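Local coordinates for fructooligosaccharide ABC transporter substrate-binding protein FusA (Streptococcus pneumoniae, PDB 5G5Y) that captures short- and long-chain fructooligosaccharides, preferring tetrasaccharides and larger, and delivers them to the FusBC-MsmK ABC transporter for import, at residues 138-143 with 267-272; 201-206 with 219-224; 305-310 with 424-429. One frame throughout, in Å; residues are numbered along the deposited sequence.

Contact 1: 138-143 with 267-272; sequences MAWINK and YFTWDK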
loop_
_atom_site.group_PDB
_atom_site.type_symbol
_atom_site.label_atom_id
_atom_site.label_comp_id
_atom_site.label_asym_id
_atom_site.label_seq_id
_atom_site.Cartn_x
_atom_site.Cartn_y
_atom_site.Cartn_z
ATOM N N MET A 138 0.592 -8.171 9.380
ATOM C CA MET A 138 -0.061 -8.538 10.638
ATOM C C MET A 138 0.345 -9.962 11.025
ATOM O O MET A 138 0.524 -10.814 10.144
ATOM C CB MET A 138 -1.589 -8.469 10.519
ATOM C CG MET A 138 -2.117 -7.098 10.279
ATOM S SD MET A 138 -3.907 -6.940 10.101
ATOM C CE MET A 138 -4.544 -7.750 11.556
ATOM N N ALA A 139 0.511 -10.184 12.333
ATOM C CA ALA A 139 0.824 -11.519 12.885
ATOM C C ALA A 139 -0.492 -12.185 13.295
ATOM O O ALA A 139 -1.369 -11.517 13.869
ATOM C CB ALA A 139 1.760 -11.406 14.058
ATOM N N TRP A 140 -0.613 -13.463 12.962
ATOM C CA TRP A 140 -1.803 -14.255 13.213
ATOM C C TRP A 140 -1.386 -15.502 13.971
ATOM O O TRP A 140 -0.285 -16.046 13.732
ATOM C CB TRP A 140 -2.422 -14.657 11.879
ATOM C CG TRP A 140 -2.704 -13.505 10.984
ATOM C CD1 TRP A 140 -1.876 -12.981 10.050
ATOM C CD2 TRP A 140 -3.911 -12.745 10.925
ATOM N NE1 TRP A 140 -2.477 -11.925 9.437
ATOM C CE2 TRP A 140 -3.730 -11.767 9.939
ATOM C CE3 TRP A 140 -5.116 -12.790 11.622
ATOM C CZ2 TRP A 140 -4.715 -10.826 9.614
ATOM C CZ3 TRP A 140 -6.121 -11.849 11.283
ATOM C CH2 TRP A 140 -5.904 -10.895 10.306
ATOM N N ILE A 141 -2.246 -15.963 14.877
ATOM C CA ILE A 141 -1.914 -17.110 15.719
ATOM C C ILE A 141 -3.052 -18.153 15.682
ATOM O O ILE A 141 -4.223 -17.776 15.590
ATOM C CB ILE A 141 -1.587 -16.667 17.152
ATOM C CG1 ILE A 141 -1.075 -17.836 18.016
ATOM C CG2 ILE A 141 -2.751 -15.954 17.810
ATOM C CD1 ILE A 141 -0.450 -17.388 19.314
ATOM N N ASN A 142 -2.673 -19.431 15.798
ATOM C CA ASN A 142 -3.625 -20.537 15.861
ATOM C C ASN A 142 -4.295 -20.688 17.234
ATOM O O ASN A 142 -3.740 -21.249 18.194
ATOM C CB ASN A 142 -2.972 -21.855 15.383
ATOM C CG ASN A 142 -4.027 -22.913 15.062
ATOM O OD1 ASN A 142 -4.988 -23.024 15.795
ATOM N ND2 ASN A 142 -3.873 -23.637 13.975
ATOM N N LYS A 143 -5.498 -20.127 17.332
ATOM C CA LYS A 143 -6.308 -20.202 18.547
ATOM C C LYS A 143 -6.845 -21.611 18.879
ATOM O O LYS A 143 -7.064 -21.873 20.039
ATOM C CB LYS A 143 -7.515 -19.236 18.471
ATOM C CG LYS A 143 -7.184 -17.776 18.758
ATOM C CD LYS A 143 -8.398 -16.974 19.251
ATOM C CE LYS A 143 -9.722 -17.347 18.567
ATOM N NZ LYS A 143 -10.795 -16.313 18.706
ATOM N N TYR A 267 2.005 -16.851 12.037
ATOM C CA TYR A 267 2.501 -16.469 10.725
ATOM C C TYR A 267 2.070 -15.027 10.416
ATOM O O TYR A 267 1.304 -14.440 11.162
ATOM C CB TYR A 267 2.048 -17.441 9.607
ATOM C CG TYR A 267 0.600 -17.275 9.192
ATOM C CD1 TYR A 267 -0.448 -17.759 9.981
ATOM C CD2 TYR A 267 0.281 -16.570 8.055
ATOM C CE1 TYR A 267 -1.787 -17.595 9.589
ATOM C CE2 TYR A 267 -1.040 -16.371 7.662
ATOM C CZ TYR A 267 -2.073 -16.870 8.422
ATOM O OH TYR A 267 -3.357 -16.640 7.971
ATOM N N PHE A 268 2.619 -14.480 9.341
ATOM C CA PHE A 268 2.369 -13.083 8.935
ATOM C C PHE A 268 1.722 -13.008 7.559
ATOM O O PHE A 268 2.143 -13.684 6.631
ATOM C CB PHE A 268 3.689 -12.274 8.928
ATOM C CG PHE A 268 4.392 -12.279 10.237
ATOM C CD1 PHE A 268 5.130 -13.376 10.626
ATOM C CD2 PHE A 268 4.303 -11.186 11.107
ATOM C CE1 PHE A 268 5.762 -13.412 11.860
ATOM C CE2 PHE A 268 4.930 -11.216 12.337
ATOM C CZ PHE A 268 5.675 -12.327 12.714
ATOM N N THR A 269 0.756 -12.115 7.408
ATOM C CA THR A 269 0.158 -11.798 6.115
ATOM C C THR A 269 -0.745 -10.594 6.241
ATOM O O THR A 269 -1.001 -10.120 7.335
ATOM C CB THR A 269 -0.621 -13.014 5.494
ATOM O OG1 THR A 269 -0.822 -12.761 4.108
ATOM C CG2 THR A 269 -1.892 -13.271 6.208
ATOM N N TRP A 270 -1.186 -10.068 5.115
ATOM C CA TRP A 270 -2.127 -8.954 5.121
ATOM C C TRP A 270 -3.472 -9.325 5.706
ATOM O O TRP A 270 -4.004 -8.639 6.592
ATOM C CB TRP A 270 -2.278 -8.417 3.727
ATOM C CG TRP A 270 -3.218 -7.254 3.553
ATOM C CD1 TRP A 270 -4.543 -7.333 3.256
ATOM C CD2 TRP A 270 -2.895 -5.854 3.597
ATOM N NE1 TRP A 270 -5.081 -6.065 3.123
ATOM C CE2 TRP A 270 -4.093 -5.141 3.326
ATOM C CE3 TRP A 270 -1.732 -5.141 3.849
ATOM C CZ2 TRP A 270 -4.145 -3.762 3.287
ATOM C CZ3 TRP A 270 -1.773 -3.751 3.802
ATOM C CH2 TRP A 270 -2.982 -3.069 3.531
ATOM N N ASP A 271 -4.012 -10.429 5.221
ATOM C CA ASP A 271 -5.339 -10.890 5.615
ATOM C C ASP A 271 -5.279 -12.383 5.664
ATOM O O ASP A 271 -4.955 -12.990 4.650
ATOM C CB ASP A 271 -6.345 -10.370 4.572
ATOM C CG ASP A 271 -7.791 -10.802 4.822
ATOM O OD1 ASP A 271 -8.077 -11.797 5.537
ATOM O OD2 ASP A 271 -8.681 -10.105 4.250
ATOM N N LYS A 272 -5.611 -12.952 6.825
ATOM C CA LYS A 272 -5.554 -14.417 7.074
ATOM C C LYS A 272 -6.383 -15.217 6.042
ATOM O O LYS A 272 -6.046 -16.370 5.682
ATOM C CB LYS A 272 -6.046 -14.743 8.496
ATOM C CG LYS A 272 -7.548 -14.554 8.733
ATOM C CD LYS A 272 -7.970 -14.986 10.120
ATOM C CE LYS A 272 -9.506 -15.050 10.192
ATOM N NZ LYS A 272 -10.010 -15.205 11.561
#
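Trp140 lies at the heart of this antiparallel strand pair, its indole reaching past its own bridge partner Tyr267 to the residues beyond, through Lys272. With CG beside the backbone N and anti to the carbonyl carbon (chi1 -55°), the indole is carried along the partner chain, and NE1 donates to Thr269 O at 3.1 Å. The bond is almost straight and lies in the ring plane, yet NE1 approaches the carbonyl oxygen from well out of the plane of its peptide group. Lys272 crosses the indole at about a right angle, its CB over one face, 3.8 Å from the centroid of the six-membered ring, while NZ runs on to Tyr282 O and Asn279 O. Trp140 CB sits off-centre over the Tyr267 face, 3.8 Å from Tyr267 CE1; the rings themselves barely overlap. Met138 O accepts from Thr269 N at 3.0 Å, and Met138 SD comes near Trp270 O. Trp140 N and O pair with Tyr267 O and N. One tryptophan thus uses its backbone to align two strands and its indole N-H to satisfy the buried carbonyl of Thr269, directly before the substrate-binding Trp270.

Contact 2: 201-206 with 219-224; sequences FGIGDN and DFTADN. With CA (calcium ion), chain D.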
loop_
_atom_site.group_PDB
_atom_site.type_symbol
_atom_site.label_atom_id
_atom_site.label_comp_id
_atom_site.label_asym_id
_atom_site.label_seq_id
_atom_site.Cartn_x
_atom_site.Cartn_y
_atom_site.Cartn_z
ATOM N N PHE A 201 10.670 -4.218 20.784
ATOM C CA PHE A 201 11.975 -3.866 21.336
ATOM C C PHE A 201 12.215 -2.387 21.304
ATOM O O PHE A 201 13.318 -1.906 21.593
ATOM C CB PHE A 201 13.071 -4.673 20.611
ATOM C CG PHE A 201 12.880 -6.151 20.773
ATOM C CD1 PHE A 201 13.376 -6.794 21.897
ATOM C CD2 PHE A 201 12.084 -6.868 19.886
ATOM C CE1 PHE A 201 13.109 -8.150 22.096
ATOM C CE2 PHE A 201 11.800 -8.208 20.088
ATOM C CZ PHE A 201 12.350 -8.856 21.184
ATOM N N GLY A 202 11.165 -1.635 20.979
ATOM C CA GLY A 202 11.283 -0.220 20.806
ATOM C C GLY A 202 11.502 0.136 19.352
ATOM O O GLY A 202 12.294 -0.515 18.656
ATOM N N ILE A 203 10.767 1.167 18.897
ATOM C CA ILE A 203 10.950 1.784 17.564
ATOM C C ILE A 203 10.455 0.925 16.406
ATOM O O ILE A 203 9.578 1.352 15.614
ATOM C CB ILE A 203 12.402 2.249 17.312
ATOM C CG1 ILE A 203 12.804 3.211 18.426
ATOM C CG2 ILE A 203 12.492 2.944 15.968
ATOM C CD1 ILE A 203 14.217 3.739 18.372
ATOM N N GLY A 204 11.057 -0.246 16.260
ATOM C CA GLY A 204 10.593 -1.202 15.278
ATOM C C GLY A 204 11.143 -0.943 13.893
ATOM O O GLY A 204 12.221 -0.359 13.739
ATOM N N ASP A 205 10.405 -1.397 12.892
ATOM C CA ASP A 205 10.903 -1.472 11.515
ATOM C C ASP A 205 9.752 -1.422 10.501
ATOM O O ASP A 205 8.606 -1.728 10.821
ATOM C CB ASP A 205 11.718 -2.759 11.338
ATOM C CG ASP A 205 12.570 -2.776 10.062
ATOM O OD1 ASP A 205 12.979 -1.671 9.586
ATOM O OD2 ASP A 205 12.839 -3.915 9.540
ATOM N N ASN A 206 10.063 -1.057 9.265
ATOM C CA ASN A 206 9.085 -1.183 8.186
ATOM C C ASN A 206 9.833 -1.391 6.884
ATOM O O ASN A 206 11.071 -1.393 6.899
ATOM C CB ASN A 206 8.146 0.014 8.150
ATOM C CG ASN A 206 8.864 1.334 7.958
ATOM O OD1 ASN A 206 9.825 1.440 7.181
ATOM N ND2 ASN A 206 8.368 2.372 8.617
ATOM N N ASP A 219 14.251 8.639 11.266
ATOM C CA ASP A 219 15.117 7.609 11.883
ATOM C C ASP A 219 15.216 6.373 11.004
ATOM O O ASP A 219 14.197 5.770 10.622
ATOM C CB ASP A 219 14.552 7.275 13.277
ATOM C CG ASP A 219 15.412 6.274 14.077
ATOM O OD1 ASP A 219 16.620 6.146 13.828
ATOM O OD2 ASP A 219 14.867 5.630 14.995
ATOM N N PHE A 220 16.448 6.000 10.643
ATOM C CA PHE A 220 16.694 4.751 9.912
ATOM C C PHE A 220 16.619 3.613 10.913
ATOM O O PHE A 220 17.338 3.616 11.905
ATOM C CB PHE A 220 18.039 4.779 9.205
ATOM C CG PHE A 220 18.257 3.635 8.276
ATOM C CD1 PHE A 220 17.626 3.604 7.060
ATOM C CD2 PHE A 220 19.141 2.603 8.619
ATOM C CE1 PHE A 220 17.858 2.566 6.172
ATOM C CE2 PHE A 220 19.353 1.545 7.735
ATOM C CZ PHE A 220 18.708 1.552 6.519
ATOM N N THR A 221 15.702 2.684 10.719
ATOM C CA THR A 221 15.426 1.708 11.754
ATOM C C THR A 221 16.461 0.589 11.824
ATOM O O THR A 221 16.650 -0.019 12.865
ATOM C CB THR A 221 14.049 1.086 11.549
ATOM O OG1 THR A 221 13.991 0.559 10.233
ATOM C CG2 THR A 221 12.948 2.126 11.739
ATOM N N ALA A 222 17.131 0.313 10.718
ATOM C CA ALA A 222 17.972 -0.853 10.656
ATOM C C ALA A 222 19.434 -0.665 11.125
ATOM O O ALA A 222 20.229 -1.579 10.964
ATOM C CB ALA A 222 17.900 -1.439 9.265
ATOM N N ASP A 223 19.775 0.472 11.727
ATOM C CA ASP A 223 21.044 0.617 12.484
ATOM C C ASP A 223 20.828 0.935 13.976
ATOM O O ASP A 223 21.751 1.372 14.632
ATOM C CB ASP A 223 21.927 1.681 11.829
ATOM C CG ASP A 223 21.366 3.097 11.981
ATOM O OD1 ASP A 223 20.174 3.227 12.405
ATOM O OD2 ASP A 223 22.129 4.045 11.677
ATOM N N ASN A 224 19.610 0.715 14.497
ATOM C CA ASN A 224 19.285 1.013 15.896
ATOM C C ASN A 224 19.639 -0.208 16.778
ATOM O O ASN A 224 19.458 -1.347 16.360
ATOM C CB ASN A 224 17.778 1.266 16.049
ATOM C CG ASN A 224 17.330 2.578 15.436
ATOM O OD1 ASN A 224 18.137 3.523 15.230
ATOM N ND2 ASN A 224 16.040 2.686 15.192
HETATM CA CA CA D . 18.653 4.871 13.440
HETATM O O HOH W 1 14.622 0.074 15.129
HETATM O O HOH W 2 19.006 6.866 11.834
HETATM O O HOH W 3 18.775 6.351 15.229
HETATM O O HOH W 4 20.737 5.734 14.475
#
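Asp205 and Thr221 bring the two backbones nearest, with CA atoms 5.5 Å apart, where the irregular chain of 201-206 passes the end of strand 218-220. Phi is positive at three successive residues, Gly202 to Gly204, and Gly204 N bonds back to Gly202 O at 2.7 Å, closing a classic gamma turn round Ile203. The side chains of Asp205 and Thr221 meet at about a right angle, and Thr221 OG1 donates to Asp205 OD1 at 2.5 Å, arriving on the anti side of the carboxylate and 25° out of its plane. Having CG anti to the backbone N (chi1 -166°) lets the Asp205 carboxylate extend to this hydroxyl, and the same OD1 is also bonded to His209 ND1, so two groups grip one oxygen. Thr221 CB packs against Gly204 O at 3.2 Å. A water lies within bonding distance of Gly204 O and Thr221 O and accepts from Asn224 ND2, so it probably helps to bridge the segments.

Ile203 supplies the apolar cover. Its CG2 lies 3.6 Å from Asn224 ND2 and almost as near to Asp219 OD2. Within 219-224, Asn224 ND2 donates to Asp219 OD2 on the syn side at 3.2 Å, which probably helps to orient both side chains for the metal. Ile203 therefore belongs to the second shell, while Thr221 lies in the chain between the ligands Phe220 and Asp223. Four protein oxygens, Asp219 OD1, Phe220 O, Asp223 OD1 and Asn224 OD1, and three waters surround the calcium, in a site that runs from strand 218-220 to Asn224, the N-cap of helix 225-239.

Contact 3: 305-310 with 424-429; sequences FARDKM and RVFMTQ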
loop_
_atom_site.group_PDB
_atom_site.type_symbol
_atom_site.label_atom_id
_atom_site.label_comp_id
_atom_site.label_asym_id
_atom_site.label_seq_id
_atom_site.Cartn_x
_atom_site.Cartn_y
_atom_site.Cartn_z
ATOM N N PHE A 305 -2.376 6.470 -2.183
ATOM C CA PHE A 305 -2.030 7.650 -2.977
ATOM C C PHE A 305 -1.147 7.273 -4.123
ATOM O O PHE A 305 -0.172 6.531 -3.953
ATOM C CB PHE A 305 -1.348 8.709 -2.123
ATOM C CG PHE A 305 -0.962 9.952 -2.884
ATOM C CD1 PHE A 305 -1.913 10.912 -3.231
ATOM C CD2 PHE A 305 0.370 10.141 -3.288
ATOM C CE1 PHE A 305 -1.522 12.079 -3.887
ATOM C CE2 PHE A 305 0.740 11.270 -3.982
ATOM C CZ PHE A 305 -0.218 12.234 -4.298
ATOM N N ALA A 306 -1.525 7.703 -5.308
ATOM C CA ALA A 306 -0.627 7.619 -6.467
ATOM C C ALA A 306 -0.623 8.928 -7.138
ATOM O O ALA A 306 -1.688 9.442 -7.494
ATOM C CB ALA A 306 -1.078 6.520 -7.413
ATOM N N ARG A 307 0.575 9.492 -7.329
ATOM C CA ARG A 307 0.717 10.842 -7.814
ATOM C C ARG A 307 0.117 11.053 -9.213
ATOM O O ARG A 307 -0.431 12.122 -9.493
ATOM C CB ARG A 307 2.204 11.250 -7.875
ATOM C CG ARG A 307 2.405 12.698 -7.519
ATOM C CD ARG A 307 3.857 13.118 -7.416
ATOM N NE ARG A 307 4.743 12.147 -6.777
ATOM C CZ ARG A 307 4.961 12.014 -5.469
ATOM N NH1 ARG A 307 4.348 12.788 -4.585
ATOM N NH2 ARG A 307 5.822 11.065 -5.050
ATOM N N ASP A 308 0.234 10.033 -10.065
ATOM C CA ASP A 308 -0.165 10.135 -11.455
ATOM C C ASP A 308 -1.101 9.032 -11.914
ATOM O O ASP A 308 -0.694 7.883 -12.135
ATOM C CB ASP A 308 1.079 10.171 -12.339
ATOM C CG ASP A 308 0.766 10.008 -13.795
ATOM O OD1 ASP A 308 -0.345 10.423 -14.271
ATOM O OD2 ASP A 308 1.663 9.468 -14.478
ATOM N N LYS A 309 -2.363 9.380 -12.045
ATOM C CA LYS A 309 -3.287 8.597 -12.818
ATOM C C LYS A 309 -3.840 9.348 -14.026
ATOM O O LYS A 309 -4.778 8.861 -14.655
ATOM C CB LYS A 309 -4.417 8.079 -11.942
ATOM C CG LYS A 309 -4.026 7.001 -10.979
ATOM C CD LYS A 309 -3.478 5.730 -11.594
ATOM C CE LYS A 309 -3.059 4.788 -10.487
ATOM N NZ LYS A 309 -3.016 3.405 -10.986
ATOM N N MET A 310 -3.297 10.522 -14.331
ATOM C CA MET A 310 -3.611 11.234 -15.581
ATOM C C MET A 310 -2.645 12.353 -15.777
ATOM O O MET A 310 -2.383 13.082 -14.842
ATOM C CB MET A 310 -5.001 11.837 -15.562
ATOM C CG MET A 310 -5.499 12.307 -16.918
ATOM S SD MET A 310 -7.178 11.749 -17.152
ATOM C CE MET A 310 -7.602 12.494 -18.746
ATOM N N ARG A 424 4.831 10.879 1.226
ATOM C CA ARG A 424 5.149 10.491 -0.164
ATOM C C ARG A 424 5.601 11.696 -1.021
ATOM O O ARG A 424 4.974 11.970 -2.022
ATOM C CB ARG A 424 3.870 9.897 -0.818
ATOM C CG ARG A 424 3.385 8.564 -0.292
ATOM C CD ARG A 424 4.554 7.612 -0.291
ATOM N NE ARG A 424 4.162 6.218 -0.234
ATOM C CZ ARG A 424 4.899 5.252 0.324
ATOM N NH1 ARG A 424 6.070 5.502 0.897
ATOM N NH2 ARG A 424 4.445 4.011 0.313
ATOM N N VAL A 425 6.680 12.372 -0.634
ATOM C CA VAL A 425 7.081 13.628 -1.256
ATOM C C VAL A 425 7.548 13.392 -2.683
ATOM O O VAL A 425 8.011 12.325 -2.989
ATOM C CB VAL A 425 8.198 14.339 -0.458
ATOM C CG1 VAL A 425 7.610 14.935 0.806
ATOM C CG2 VAL A 425 9.363 13.387 -0.155
ATOM N N PHE A 426 7.429 14.414 -3.522
ATOM C CA PHE A 426 7.935 14.457 -4.871
ATOM C C PHE A 426 9.342 15.105 -4.891
ATOM O O PHE A 426 9.477 16.291 -4.687
ATOM C CB PHE A 426 6.958 15.326 -5.712
ATOM C CG PHE A 426 7.038 15.131 -7.187
ATOM C CD1 PHE A 426 8.087 14.495 -7.814
ATOM C CD2 PHE A 426 6.001 15.647 -7.988
ATOM C CE1 PHE A 426 8.098 14.323 -9.199
ATOM C CE2 PHE A 426 6.013 15.486 -9.359
ATOM C CZ PHE A 426 7.049 14.831 -9.970
ATOM N N MET A 427 10.374 14.327 -5.162
ATOM C CA MET A 427 11.749 14.792 -5.075
ATOM C C MET A 427 12.261 15.274 -6.451
ATOM O O MET A 427 11.714 14.936 -7.501
ATOM C CB MET A 427 12.665 13.664 -4.560
ATOM C CG MET A 427 12.393 13.236 -3.120
ATOM S SD MET A 427 13.654 12.093 -2.527
ATOM C CE MET A 427 13.115 11.753 -0.847
ATOM N N THR A 428 13.341 16.035 -6.429
ATOM C CA THR A 428 14.010 16.385 -7.677
ATOM C C THR A 428 14.573 15.161 -8.363
ATOM O O THR A 428 14.810 14.093 -7.736
ATOM C CB THR A 428 15.161 17.365 -7.468
ATOM O OG1 THR A 428 16.161 16.773 -6.619
ATOM C CG2 THR A 428 14.660 18.655 -6.900
ATOM N N GLN A 429 14.865 15.325 -9.659
ATOM C CA GLN A 429 15.455 14.220 -10.432
ATOM C C GLN A 429 16.782 13.769 -9.811
ATOM O O GLN A 429 17.013 12.583 -9.639
ATOM C CB GLN A 429 15.621 14.623 -11.924
ATOM C CG GLN A 429 15.762 13.449 -12.897
ATOM C CD GLN A 429 14.988 13.650 -14.222
ATOM O OE1 GLN A 429 14.885 14.765 -14.755
ATOM N NE2 GLN A 429 14.410 12.560 -14.733
#
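Arg307, in 305-310, spans to the loop that leads into helix 429-455, and a classic beta bulge follows it, where Lys309 and Met310 both face Phe119. Lys309 binds substrate, so Arg307 joins this part of the binding region to that loop. The guanidinium is the main polar link across this surface contact. NH1 donates to Arg424 O at 2.8 Å, with an N-H...O angle of 163°; the acceptor lies close to the guanidinium plane and the donor nearly along the C=O axis. NH2 adds a weak, bent bond to the same oxygen at 3.3 Å, so this one carbonyl is held by both terminal nitrogens. Neither nitrogen depends on it alone: NH1 also donates to Leu108 O, and NH2 forms a salt bridge with Asp69 OD2. NE too has a hydrogen-bond partner outside the pair. The carboxylate probably helps to balance the charge of the guanidinium and, with the carbonyls, fixes its rotation.

Phe426 packs along the arginine. The guanidinium and the ring are only 19° from parallel, but they are offset, with NE over the rim of one ring face and Phe426 CB against a face of the guanidinium. A bend at chi3 (-40°) turns the end of the Arg307 chain toward Arg424 O while CD stays against the ring. Phe426 also touches Asp69 and Met73 of helix 69-77, so the acid that pairs with the arginine borders the phenylalanine. Other polar groups are met outside the pair: Arg307 O accepts from Ser118 OG, Asp308 OD2 from Ala67 N, and Thr428 OG1 caps Asp431 N. Arg424 CB lies 4.3 Å from Phe305 CD2, and the closest carbon pair is Arg307 CD with Phe426 CD2, at 3.4 Å.

Contacts 1 and 2 are buried, whereas contact 3 is a surface contact, although its centre lies closest to the centre of the chain. None touches another: the nearest atoms of contacts 2 and 3 are about 8 Å apart. Helix 475-492 borders both of these, meeting Phe220 and Asp223 in one and Val425 and Met427 in the other. Chemistry tracks location. Contact 1 relies on strand pairing and an indole inside a mixed sheet; contact 2 joins its segments by a short hydroxyl-carboxylate bond and probably a water, beside a calcium held by 219-224; contact 3 uses a single cation shared among carbonyls and an acid. Contacts 1 and 3 each contain a substrate-binding residue, Trp270 and Lys309.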